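Local atomic coordinates of putative thioesterase (Syntrophus aciditrophicus SB, PDB entry 3HDU), a protein that is a hotdog-fold protein that probably hydrolyses thioesters. Residues 110-115 / 145-150. Numbering follows the deposited sequence.
Sequences YLRPGL and ELIAVG
L111 N donates a hydrogen bond to I147 O (2.8 Å, N-H...O 147°). R112 N adds a weak bond to the same oxygen, so one carbonyl receives two successive amides where the chain leaves its strand. Just before this, Y110 and A148 form an antiparallel non-hydrogen-bonded pair. The close apolar packing is between two leucines, with L111 CD1 3.5 Å from L146 CD2. I147 CD1 reaches G114 CA, and I147 CG2 lies against R112 CG at 3.7 Å. The looser, partly exposed side belongs to R112 and E145. A bend at chi3 (78°) turns the arginine's end toward E145, and one guanidinium face lies over E145 CB. NH1 forms a salt bridge to E145 OE2 at 3.3 Å, with the guanidinium and carboxylate planes 56° apart. A serine in place of this arginine would probably leave the E145 carboxylate without this charged mate and uncover I147 CG2. I147 and A148 both face L139, making a classic beta bulge against strand 132-141. The contact thus joins the end of strand 101-110 to strand 146-156 in the hotdog sheet, with Y110 and A148 packed on I66 of helix 58-85.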
loop_
_atom_site.group_PDB
_atom_site.type_symbol
_atom_site.label_atom_id
_atom_site.label_comp_id
_atom_site.label_asym_id
_atom_site.label_seq_id
_atom_site.Cartn_x
_atom_site.Cartn_y
_atom_site.Cartn_z
ATOM N N TYR A 110 -2.184 -10.340 -9.360
ATOM C CA TYR A 110 -2.543 -11.452 -10.252
ATOM C C TYR A 110 -3.540 -12.408 -9.590
ATOM O O TYR A 110 -3.257 -12.949 -8.516
ATOM C CB TYR A 110 -1.283 -12.249 -10.611
ATOM C CG TYR A 110 -0.163 -11.470 -11.294
ATOM C CD1 TYR A 110 0.650 -10.577 -10.574
ATOM C CD2 TYR A 110 0.133 -11.672 -12.653
ATOM C CE1 TYR A 110 1.698 -9.878 -11.195
ATOM C CE2 TYR A 110 1.182 -10.990 -13.279
ATOM C CZ TYR A 110 1.960 -10.090 -12.544
ATOM O OH TYR A 110 2.992 -9.402 -13.136
ATOM N N LEU A 111 -4.688 -12.618 -10.238
ATOM C CA LEU A 111 -5.739 -13.540 -9.753
ATOM C C LEU A 111 -5.483 -14.991 -10.142
ATOM O O LEU A 111 -5.898 -15.908 -9.428
ATOM C CB LEU A 111 -7.118 -13.120 -10.267
ATOM C CG LEU A 111 -7.683 -11.837 -9.669
ATOM C CD1 LEU A 111 -8.976 -11.455 -10.379
ATOM C CD2 LEU A 111 -7.923 -12.006 -8.167
ATOM N N ARG A 112 -4.867 -15.192 -11.305
ATOM C CA ARG A 112 -4.491 -16.521 -11.792
ATOM C C ARG A 112 -3.385 -16.339 -12.849
ATOM O O ARG A 112 -3.202 -15.215 -13.341
ATOM C CB ARG A 112 -5.723 -17.248 -12.371
ATOM C CG ARG A 112 -6.114 -16.883 -13.813
ATOM C CD ARG A 112 -7.506 -17.383 -14.160
ATOM N NE ARG A 112 -8.562 -16.539 -13.590
ATOM C CZ ARG A 112 -9.879 -16.768 -13.690
ATOM N NH1 ARG A 112 -10.360 -17.848 -14.326
ATOM N NH2 ARG A 112 -10.738 -15.907 -13.131
ATOM N N PRO A 113 -2.655 -17.424 -13.206
ATOM C CA PRO A 113 -1.612 -17.295 -14.241
ATOM C C PRO A 113 -2.278 -17.234 -15.625
ATOM O O PRO A 113 -3.168 -18.057 -15.915
ATOM C CB PRO A 113 -0.752 -18.549 -14.052
ATOM C CG PRO A 113 -1.643 -19.535 -13.372
ATOM C CD PRO A 113 -2.769 -18.811 -12.709
ATOM N N GLY A 114 -1.858 -16.258 -16.438
ATOM C CA GLY A 114 -2.447 -15.976 -17.758
ATOM C C GLY A 114 -2.691 -17.165 -18.658
ATOM O O GLY A 114 -3.834 -17.418 -19.048
ATOM N N LEU A 115 -1.603 -17.879 -18.967
ATOM C CA LEU A 115 -1.565 -19.103 -19.804
ATOM C C LEU A 115 -2.509 -19.170 -21.032
ATOM O O LEU A 115 -3.017 -20.245 -21.372
ATOM C CB LEU A 115 -1.742 -20.337 -18.904
ATOM N N GLU A 145 -12.148 -13.565 -18.773
ATOM C CA GLU A 145 -11.916 -13.850 -17.345
ATOM C C GLU A 145 -10.847 -12.906 -16.820
ATOM O O GLU A 145 -9.803 -12.794 -17.440
ATOM C CB GLU A 145 -11.428 -15.280 -17.149
ATOM C CG GLU A 145 -12.433 -16.347 -17.534
ATOM C CD GLU A 145 -11.908 -17.748 -17.279
ATOM O OE1 GLU A 145 -10.804 -18.073 -17.766
ATOM O OE2 GLU A 145 -12.605 -18.531 -16.606
ATOM N N LEU A 146 -11.099 -12.262 -15.676
ATOM C CA LEU A 146 -10.144 -11.328 -15.059
ATOM C C LEU A 146 -8.943 -12.092 -14.500
ATOM O O LEU A 146 -9.098 -12.854 -13.556
ATOM C CB LEU A 146 -10.812 -10.511 -13.937
ATOM C CG LEU A 146 -9.975 -9.401 -13.278
ATOM C CD1 LEU A 146 -9.734 -8.262 -14.262
ATOM C CD2 LEU A 146 -10.663 -8.891 -12.032
ATOM N N ILE A 147 -7.764 -11.896 -15.094
ATOM C CA ILE A 147 -6.519 -12.574 -14.645
ATOM C C ILE A 147 -5.571 -11.671 -13.840
ATOM O O ILE A 147 -4.798 -12.181 -13.028
ATOM C CB ILE A 147 -5.789 -13.331 -15.804
ATOM C CG1 ILE A 147 -5.197 -12.384 -16.839
ATOM C CG2 ILE A 147 -6.752 -14.345 -16.464
ATOM C CD1 ILE A 147 -4.648 -13.107 -18.061
ATOM N N ALA A 148 -5.632 -10.354 -14.060
ATOM C CA ALA A 148 -4.816 -9.394 -13.298
ATOM C C ALA A 148 -5.410 -7.982 -13.290
ATOM O O ALA A 148 -6.147 -7.612 -14.204
ATOM C CB ALA A 148 -3.384 -9.363 -13.828
ATOM N N VAL A 149 -5.120 -7.229 -12.226
ATOM C CA VAL A 149 -5.544 -5.823 -12.086
ATOM C C VAL A 149 -4.296 -5.017 -11.760
ATOM O O VAL A 149 -3.387 -5.526 -11.085
ATOM C CB VAL A 149 -6.647 -5.606 -11.004
ATOM C CG1 VAL A 149 -7.863 -6.468 -11.304
ATOM C CG2 VAL A 149 -6.132 -5.891 -9.592
ATOM N N GLY A 150 -4.243 -3.778 -12.247
ATOM C CA GLY A 150 -3.083 -2.917 -12.031
ATOM C C GLY A 150 -3.402 -1.480 -11.678
ATOM O O GLY A 150 -4.449 -0.964 -12.074
#